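Local coordinates for protein transferrin (Manduca sexta, PDB 6WB6) that binds a single ferric ion together with carbonate and carries iron as a secreted insect glycoprotein, at residues 60-65 against 340-345; 370-375 against 609-614. One frame throughout, in Å; residues are numbered along the deposited sequence.

Contact 1: 60-65 against 340-345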
ATOM      1  N   ASP A  60      -2.200  -7.525 -14.410  1.00 22.59           N
ATOM      2  CA  ASP A  60      -2.351  -8.929 -14.026  1.00 26.31           C
ATOM      3  C   ASP A  60      -1.961  -9.868 -15.173  1.00 23.96           C
ATOM      4  O   ASP A  60      -1.360 -10.926 -14.946  1.00 21.79           O
ATOM      5  CB  ASP A  60      -3.795  -9.192 -13.568  1.00 18.47           C
ATOM      6  CG  ASP A  60      -4.224  -8.314 -12.395  1.00 21.09           C
ATOM      7  OD1 ASP A  60      -3.466  -8.161 -11.407  1.00 23.80           O
ATOM      8  OD2 ASP A  60      -5.332  -7.750 -12.472  1.00 24.37           O
ATOM      9  N   MET A  61      -2.311  -9.504 -16.405  1.00 18.87           N
ATOM     10  CA  MET A  61      -1.870 -10.258 -17.574  1.00 27.37           C
ATOM     11  C   MET A  61      -0.361 -10.379 -17.583  1.00 25.15           C
ATOM     12  O   MET A  61       0.193 -11.456 -17.843  1.00 19.84           O
ATOM     13  CB  MET A  61      -2.356  -9.571 -18.859  1.00 23.04           C
ATOM     14  CG  MET A  61      -3.882  -9.404 -18.914  1.00 29.73           C
ATOM     15  SD  MET A  61      -4.471  -8.319 -20.246  1.00 20.67           S
ATOM     16  CE  MET A  61      -6.195  -8.082 -19.778  1.00 22.82           C
ATOM     17  N   TYR A  62       0.318  -9.281 -17.266  1.00 23.81           N
ATOM     18  CA  TYR A  62       1.759  -9.322 -17.181  1.00 21.68           C
ATOM     19  C   TYR A  62       2.211 -10.317 -16.123  1.00 20.83           C
ATOM     20  O   TYR A  62       3.091 -11.140 -16.381  1.00 26.54           O
ATOM     21  CB  TYR A  62       2.312  -7.923 -16.899  1.00 23.27           C
ATOM     22  CG  TYR A  62       3.810  -7.936 -16.923  1.00 22.12           C
ATOM     23  CD1 TYR A  62       4.495  -7.785 -18.118  1.00 25.72           C
ATOM     24  CD2 TYR A  62       4.543  -8.170 -15.766  1.00 32.14           C
ATOM     25  CE1 TYR A  62       5.850  -7.819 -18.162  1.00 24.59           C
ATOM     26  CE2 TYR A  62       5.925  -8.217 -15.804  1.00 26.36           C
ATOM     27  CZ  TYR A  62       6.567  -8.035 -17.011  1.00 25.84           C
ATOM     28  OH  TYR A  62       7.930  -8.075 -17.089  1.00 28.09           O
ATOM     29  N   VAL A  63       1.635 -10.257 -14.912  1.00 19.86           N
ATOM     30  CA  VAL A  63       1.961 -11.276 -13.910  1.00 26.32           C
ATOM     31  C   VAL A  63       1.723 -12.651 -14.491  1.00 25.95           C
ATOM     32  O   VAL A  63       2.490 -13.593 -14.255  1.00 28.71           O
ATOM     33  CB  VAL A  63       1.141 -11.081 -12.624  1.00 24.82           C
ATOM     34  CG1 VAL A  63       1.345 -12.283 -11.666  1.00 25.50           C
ATOM     35  CG2 VAL A  63       1.540  -9.775 -11.931  1.00 27.26           C
ATOM     36  N   ALA A  64       0.664 -12.777 -15.278  1.00 26.66           N
ATOM     37  CA  ALA A  64       0.257 -14.083 -15.762  1.00 30.66           C
ATOM     38  C   ALA A  64       1.222 -14.574 -16.830  1.00 27.02           C
ATOM     39  O   ALA A  64       1.565 -15.758 -16.872  1.00 28.72           O
ATOM     40  CB  ALA A  64      -1.171 -13.993 -16.285  1.00 19.19           C
ATOM     41  N   SER A  65       1.722 -13.653 -17.650  1.00 28.11           N
ATOM     42  CA  SER A  65       2.623 -13.994 -18.733  1.00 27.50           C
ATOM     43  C   SER A  65       3.977 -14.450 -18.231  1.00 25.37           C
ATOM     44  O   SER A  65       4.759 -14.978 -19.022  1.00 31.63           O
ATOM     45  CB  SER A  65       2.804 -12.791 -19.667  1.00 32.93           C
ATOM     46  OG  SER A  65       3.669 -11.831 -19.085  1.00 33.77           O
ATOM     47  N   GLU A 340       6.463  -2.364 -22.220  1.00 20.69           N
ATOM     48  CA  GLU A 340       7.505  -1.377 -21.928  1.00 19.62           C
ATOM     49  C   GLU A 340       7.189  -0.588 -20.674  1.00 20.61           C
ATOM     50  O   GLU A 340       8.051  -0.396 -19.801  1.00 20.15           O
ATOM     51  CB  GLU A 340       7.637  -0.406 -23.109  1.00 27.71           C
ATOM     52  CG  GLU A 340       8.071  -1.036 -24.396  1.00 40.02           C
ATOM     53  CD  GLU A 340       7.988  -0.065 -25.569  1.00 42.74           C
ATOM     54  OE1 GLU A 340       8.704   0.958 -25.551  1.00 32.99           O
ATOM     55  OE2 GLU A 340       7.194  -0.331 -26.497  1.00 41.98           O
ATOM     56  N   VAL A 341       5.952  -0.096 -20.590  1.00 18.85           N
ATOM     57  CA  VAL A 341       5.506   0.689 -19.442  1.00 14.51           C
ATOM     58  C   VAL A 341       5.534  -0.156 -18.180  1.00 18.97           C
ATOM     59  O   VAL A 341       6.010   0.276 -17.128  1.00 18.96           O
ATOM     60  CB  VAL A 341       4.093   1.239 -19.711  1.00 13.97           C
ATOM     61  CG1 VAL A 341       3.639   2.106 -18.584  1.00 15.38           C
ATOM     62  CG2 VAL A 341       4.060   2.004 -21.009  1.00 15.03           C
ATOM     63  N   ILE A 342       4.975  -1.361 -18.246  1.00 16.54           N
ATOM     64  CA  ILE A 342       4.948  -2.191 -17.050  1.00 18.65           C
ATOM     65  C   ILE A 342       6.377  -2.488 -16.590  1.00 15.75           C
ATOM     66  O   ILE A 342       6.683  -2.478 -15.392  1.00 16.57           O
ATOM     67  CB  ILE A 342       4.142  -3.481 -17.317  1.00 24.61           C
ATOM     68  CG1 ILE A 342       2.622  -3.213 -17.297  1.00 17.32           C
ATOM     69  CG2 ILE A 342       4.491  -4.518 -16.287  1.00 22.81           C
ATOM     70  CD1 ILE A 342       1.767  -4.308 -18.002  1.00 20.78           C
ATOM     71  N   GLU A 343       7.272  -2.749 -17.528  1.00 15.25           N
ATOM     72  CA  GLU A 343       8.651  -3.109 -17.190  1.00 22.41           C
ATOM     73  C   GLU A 343       9.556  -1.897 -17.049  1.00 23.93           C
ATOM     74  O   GLU A 343      10.753  -2.065 -16.855  1.00 26.07           O
ATOM     75  CB  GLU A 343       9.217  -4.068 -18.235  1.00 22.35           C
ATOM     76  CG  GLU A 343       8.539  -5.440 -18.187  1.00 21.60           C
ATOM     77  CD  GLU A 343       9.081  -6.415 -19.235  1.00 29.05           C
ATOM     78  OE1 GLU A 343       9.703  -5.940 -20.200  1.00 23.72           O
ATOM     79  OE2 GLU A 343       8.900  -7.644 -19.086  1.00 27.96           O
ATOM     80  N   ARG A 344       9.003  -0.684 -17.094  1.00 18.84           N
ATOM     81  CA  ARG A 344       9.822   0.510 -16.907  1.00 16.28           C
ATOM     82  C   ARG A 344      10.742   0.363 -15.706  1.00 21.45           C
ATOM     83  O   ARG A 344      10.345  -0.110 -14.632  1.00 21.00           O
ATOM     84  CB  ARG A 344       8.963   1.751 -16.717  1.00 22.09           C
ATOM     85  CG  ARG A 344       9.791   3.023 -16.505  1.00 25.10           C
ATOM     86  CD  ARG A 344       8.900   4.217 -16.635  1.00 23.86           C
ATOM     87  NE  ARG A 344       7.976   4.265 -15.521  1.00 21.42           N
ATOM     88  CZ  ARG A 344       8.258   4.785 -14.334  1.00 27.87           C
ATOM     89  NH1 ARG A 344       9.451   5.304 -14.091  1.00 24.22           N
ATOM     90  NH2 ARG A 344       7.344   4.775 -13.377  1.00 25.32           N
ATOM     91  N   GLY A 345      11.979   0.782 -15.909  1.00 23.05           N
ATOM     92  CA  GLY A 345      12.951   0.861 -14.843  1.00 21.42           C
ATOM     93  C   GLY A 345      13.644   2.213 -14.849  1.00 31.56           C
ATOM     94  O   GLY A 345      13.115   3.220 -15.351  1.00 22.56           O
TER
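Tyr62 leans from helix 58-65 onto the end of helix 338-342, and Ile342 receives it. Its CB comes first, 3.8 Å from Ile342 CD1. With CG anti to the backbone N (chi1 -175°), the ring is carried out toward the other helix, and Tyr62 CG settles 3.5 Å from Ile342 CG2. That methyl stands over the centre of one ring face, 3.6 Å from the centroid and 14° off the normal, a CH-pi contact. CD1 and CD2 of the ring lie almost evenly about it, each 3.7 Å from Ile342 CG2. Both helices belong to the N-terminal half of the transferrin, the half that holds the ferric ion; the Ile342 side chain is about 13 Å from the metal and about 8 Å from that of Asp57, which is predicted to bind iron but is not among the protein ligands seen here (Tyr90 and Tyr204). Farther along, the ring nears the side chain of Glu343, the first residue after helix 338-342 to leave helical geometry; OH is modelled too close to its carboxylate, so the fine placement is doubtful. Leu333 of helix 329-334 and Phe374 of helix 360-375 also touch Tyr62, while Ser65 OG donates to Tyr62 O at 2.9 Å.

Contact 2: 370-375 against 609-614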
ATOM      1  N   SER A 370       6.365  -9.762  -4.608  1.00 14.06           N
ATOM      2  CA  SER A 370       7.318  -9.063  -5.465  1.00 19.96           C
ATOM      3  C   SER A 370       6.803  -8.961  -6.886  1.00 16.41           C
ATOM      4  O   SER A 370       6.929  -7.917  -7.517  1.00 12.15           O
ATOM      5  CB  SER A 370       8.668  -9.769  -5.486  1.00 14.28           C
ATOM      6  OG  SER A 370       9.421  -9.246  -6.530  1.00 20.32           O
ATOM      7  N   VAL A 371       6.289 -10.066  -7.432  1.00 15.84           N
ATOM      8  CA  VAL A 371       5.829 -10.037  -8.813  1.00 20.24           C
ATOM      9  C   VAL A 371       4.637  -9.102  -8.950  1.00 18.87           C
ATOM     10  O   VAL A 371       4.511  -8.375  -9.939  1.00 19.14           O
ATOM     11  CB  VAL A 371       5.497 -11.455  -9.300  1.00 26.35           C
ATOM     12  CG1 VAL A 371       5.270 -11.429 -10.763  1.00 22.90           C
ATOM     13  CG2 VAL A 371       6.645 -12.395  -9.036  1.00 28.54           C
ATOM     14  N   PHE A 372       3.773  -9.068  -7.944  1.00 15.37           N
ATOM     15  CA  PHE A 372       2.656  -8.142  -7.994  1.00 18.20           C
ATOM     16  C   PHE A 372       3.155  -6.695  -7.965  1.00 20.45           C
ATOM     17  O   PHE A 372       2.806  -5.883  -8.836  1.00 18.72           O
ATOM     18  CB  PHE A 372       1.705  -8.419  -6.832  1.00 14.15           C
ATOM     19  CG  PHE A 372       0.596  -7.429  -6.739  1.00 14.34           C
ATOM     20  CD1 PHE A 372      -0.464  -7.493  -7.619  1.00 17.26           C
ATOM     21  CD2 PHE A 372       0.613  -6.445  -5.789  1.00 15.22           C
ATOM     22  CE1 PHE A 372      -1.482  -6.564  -7.558  1.00 24.35           C
ATOM     23  CE2 PHE A 372      -0.395  -5.513  -5.731  1.00 19.52           C
ATOM     24  CZ  PHE A 372      -1.447  -5.582  -6.611  1.00 18.83           C
ATOM     25  N   ALA A 373       3.989  -6.362  -6.974  1.00 20.09           N
ATOM     26  CA  ALA A 373       4.495  -4.997  -6.855  1.00 23.63           C
ATOM     27  C   ALA A 373       5.132  -4.538  -8.151  1.00 17.95           C
ATOM     28  O   ALA A 373       4.899  -3.414  -8.606  1.00 19.87           O
ATOM     29  CB  ALA A 373       5.504  -4.892  -5.727  1.00 10.91           C
ATOM     30  N   PHE A 374       5.956  -5.397  -8.758  1.00 11.78           N
ATOM     31  CA  PHE A 374       6.619  -5.007  -9.992  1.00 16.58           C
ATOM     32  C   PHE A 374       5.607  -4.739 -11.093  1.00 19.42           C
ATOM     33  O   PHE A 374       5.692  -3.732 -11.792  1.00 22.02           O
ATOM     34  CB  PHE A 374       7.585  -6.083 -10.444  1.00 16.06           C
ATOM     35  CG  PHE A 374       8.312  -5.726 -11.679  1.00 18.50           C
ATOM     36  CD1 PHE A 374       9.431  -4.929 -11.618  1.00 20.24           C
ATOM     37  CD2 PHE A 374       7.888  -6.194 -12.902  1.00 21.28           C
ATOM     38  CE1 PHE A 374      10.120  -4.590 -12.739  1.00 20.09           C
ATOM     39  CE2 PHE A 374       8.580  -5.860 -14.046  1.00 22.59           C
ATOM     40  CZ  PHE A 374       9.703  -5.056 -13.958  1.00 22.20           C
ATOM     41  N   SER A 375       4.650  -5.649 -11.279  1.00 17.09           N
ATOM     42  CA  SER A 375       3.641  -5.454 -12.307  1.00 25.49           C
ATOM     43  C   SER A 375       2.820  -4.195 -12.065  1.00 19.72           C
ATOM     44  O   SER A 375       2.157  -3.722 -12.989  1.00 19.44           O
ATOM     45  CB  SER A 375       2.708  -6.668 -12.379  1.00 14.72           C
ATOM     46  OG  SER A 375       2.002  -6.821 -11.169  1.00 19.81           O
ATOM     47  N   GLN A 609      -0.453   0.814   0.781  1.00 22.00           N
ATOM     48  CA  GLN A 609      -1.457   1.823   0.478  1.00 25.75           C
ATOM     49  C   GLN A 609      -2.238   1.464  -0.788  1.00 24.30           C
ATOM     50  O   GLN A 609      -3.457   1.628  -0.834  1.00 13.56           O
ATOM     51  CB  GLN A 609      -0.790   3.183   0.409  1.00 22.72           C
ATOM     52  CG  GLN A 609      -0.409   3.682  -0.939  1.00 37.20           C
ATOM     53  CD  GLN A 609       0.126   5.108  -0.855  1.00 46.68           C
ATOM     54  OE1 GLN A 609       0.111   5.727   0.221  1.00 42.98           O
ATOM     55  NE2 GLN A 609       0.620   5.628  -1.980  1.00 29.20           N
ATOM     56  N   MET A 610      -1.571   0.882  -1.781  1.00 18.20           N
ATOM     57  CA  MET A 610      -2.272   0.372  -2.951  1.00 27.18           C
ATOM     58  C   MET A 610      -3.260  -0.740  -2.599  1.00 28.43           C
ATOM     59  O   MET A 610      -4.305  -0.874  -3.243  1.00 24.92           O
ATOM     60  CB  MET A 610      -1.246  -0.140  -3.961  1.00 22.70           C
ATOM     61  CG  MET A 610      -1.869  -0.692  -5.224  1.00 19.81           C
ATOM     62  SD  MET A 610      -0.624  -1.300  -6.380  1.00 28.65           S
ATOM     63  CE  MET A 610       0.113  -2.490  -5.305  1.00 38.01           C
ATOM     64  N   LEU A 611      -2.938  -1.575  -1.616  1.00 23.18           N
ATOM     65  CA  LEU A 611      -3.745  -2.755  -1.325  1.00 19.79           C
ATOM     66  C   LEU A 611      -4.705  -2.562  -0.167  1.00 20.58           C
ATOM     67  O   LEU A 611      -5.440  -3.496   0.179  1.00 26.54           O
ATOM     68  CB  LEU A 611      -2.838  -3.941  -1.032  1.00 20.81           C
ATOM     69  CG  LEU A 611      -2.058  -4.408  -2.249  1.00 21.48           C
ATOM     70  CD1 LEU A 611      -1.031  -5.441  -1.753  1.00 22.18           C
ATOM     71  CD2 LEU A 611      -2.998  -5.010  -3.302  1.00 20.97           C
ATOM     72  N   ALA A 612      -4.734  -1.379   0.429  1.00 19.72           N
ATOM     73  CA  ALA A 612      -5.577  -1.183   1.598  1.00 24.56           C
ATOM     74  C   ALA A 612      -7.047  -1.394   1.244  1.00 36.51           C
ATOM     75  O   ALA A 612      -7.807  -1.994   2.017  1.00 32.09           O
ATOM     76  CB  ALA A 612      -5.328   0.210   2.175  1.00 21.61           C
ATOM     77  N   THR A 613      -7.450  -0.943   0.062  1.00 23.92           N
ATOM     78  CA  THR A 613      -8.793  -1.127  -0.449  1.00 33.76           C
ATOM     79  C   THR A 613      -8.897  -2.221  -1.506  1.00 34.07           C
ATOM     80  O   THR A 613     -10.002  -2.495  -1.982  1.00 30.92           O
ATOM     81  CB  THR A 613      -9.295   0.181  -1.058  1.00 39.79           C
ATOM     82  OG1 THR A 613      -8.795   0.296  -2.401  1.00 32.66           O
ATOM     83  CG2 THR A 613      -8.819   1.372  -0.226  1.00 46.24           C
ATOM     84  N   ARG A 614      -7.786  -2.838  -1.915  1.00 31.55           N
ATOM     85  CA  ARG A 614      -7.833  -3.887  -2.935  1.00 28.00           C
ATOM     86  C   ARG A 614      -7.143  -5.152  -2.445  1.00 25.35           C
ATOM     87  O   ARG A 614      -6.251  -5.677  -3.110  1.00 20.44           O
ATOM     88  CB  ARG A 614      -7.202  -3.412  -4.239  1.00 27.36           C
ATOM     89  CG  ARG A 614      -7.938  -2.297  -4.959  1.00 29.01           C
ATOM     90  CD  ARG A 614      -9.388  -2.643  -5.340  1.00 37.61           C
ATOM     91  NE  ARG A 614      -9.541  -3.800  -6.234  1.00 24.84           N
ATOM     92  CZ  ARG A 614      -9.197  -3.809  -7.519  1.00 27.12           C
ATOM     93  NH1 ARG A 614      -8.654  -2.745  -8.068  1.00 29.17           N
ATOM     94  NH2 ARG A 614      -9.391  -4.881  -8.261  1.00 28.67           N
TER
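Phe372 reaches from helix 360-375 toward the end of helix 597-611 and meets Leu611 and Met610 there. The apolar packing is clearest with Leu611: Phe372 CE2 lies 3.6 Å from Leu611 CD2, and the neighbouring ring atom CZ is 3.7 Å from the same methyl. Leu611 CG and CD1 stay slightly farther back, each 4.0 Å from Phe372 CE2, so CD2 is the branch that leads. The two side chains run past each other in opposite senses, and the methyl meets the ring obliquely.

The sulfur-aromatic part belongs to Met610; its side chain and that of Phe372 come toward each other from opposite directions. The Met610 chain is extended through CG and SD, then bends at the last torsion (chi3 59°). Met610 SD is 5.2 Å from the Phe372 centroid and 58° off the ring normal, an oblique Met-aromatic contact; the CE position is modelled too near the ring to support finer detail. Both helices lie in the C-terminal half of the two-lobed transferrin architecture, and their pairing is packing within that half, with Met610 also touching Arg376 and Ile378 just beyond helix 360-375. Leu607, one turn before Leu611, touches Phe372 as well, and Phe618 packs against Leu611. Without the ring, as with an alanine here, a gap would probably open between the helices, and Leu611 CD2 and the Met610 thioether would lose their aromatic partner.

The hydrogen bonds noted here are made on each side separately. Ser375 OG donates to Phe372 O at 2.6 Å, tilted 20° from the carbonyl plane, turning the serine hydroxyl back onto its own helix. Farther along the chain, Arg614 N makes a weak bond to Leu611 O, and Arg614 NE forms a salt bridge with Asp616.

From the N terminus, helix 58-65 comes early in the first transferrin repeat. The iron ligands Tyr90 and Tyr204 lie among the 274 residues that separate segments 60-65 and 340-345, and helix 338-342 then returns to close contact 1 near that repeat's end. Contact 2 opens afterwards, on helix 360-375 at the start of the second repeat, and closes after 233 intervening residues, at segment 609-614 on the end region of helix 597-611. The two loops therefore follow in series, neither nesting nor crossing. In space they lie about 13 Å apart, centre to centre, and they touch: Val63 packs on Ser375 and Glu343 meets Phe374. Helix 360-375 thus joins the two repeats.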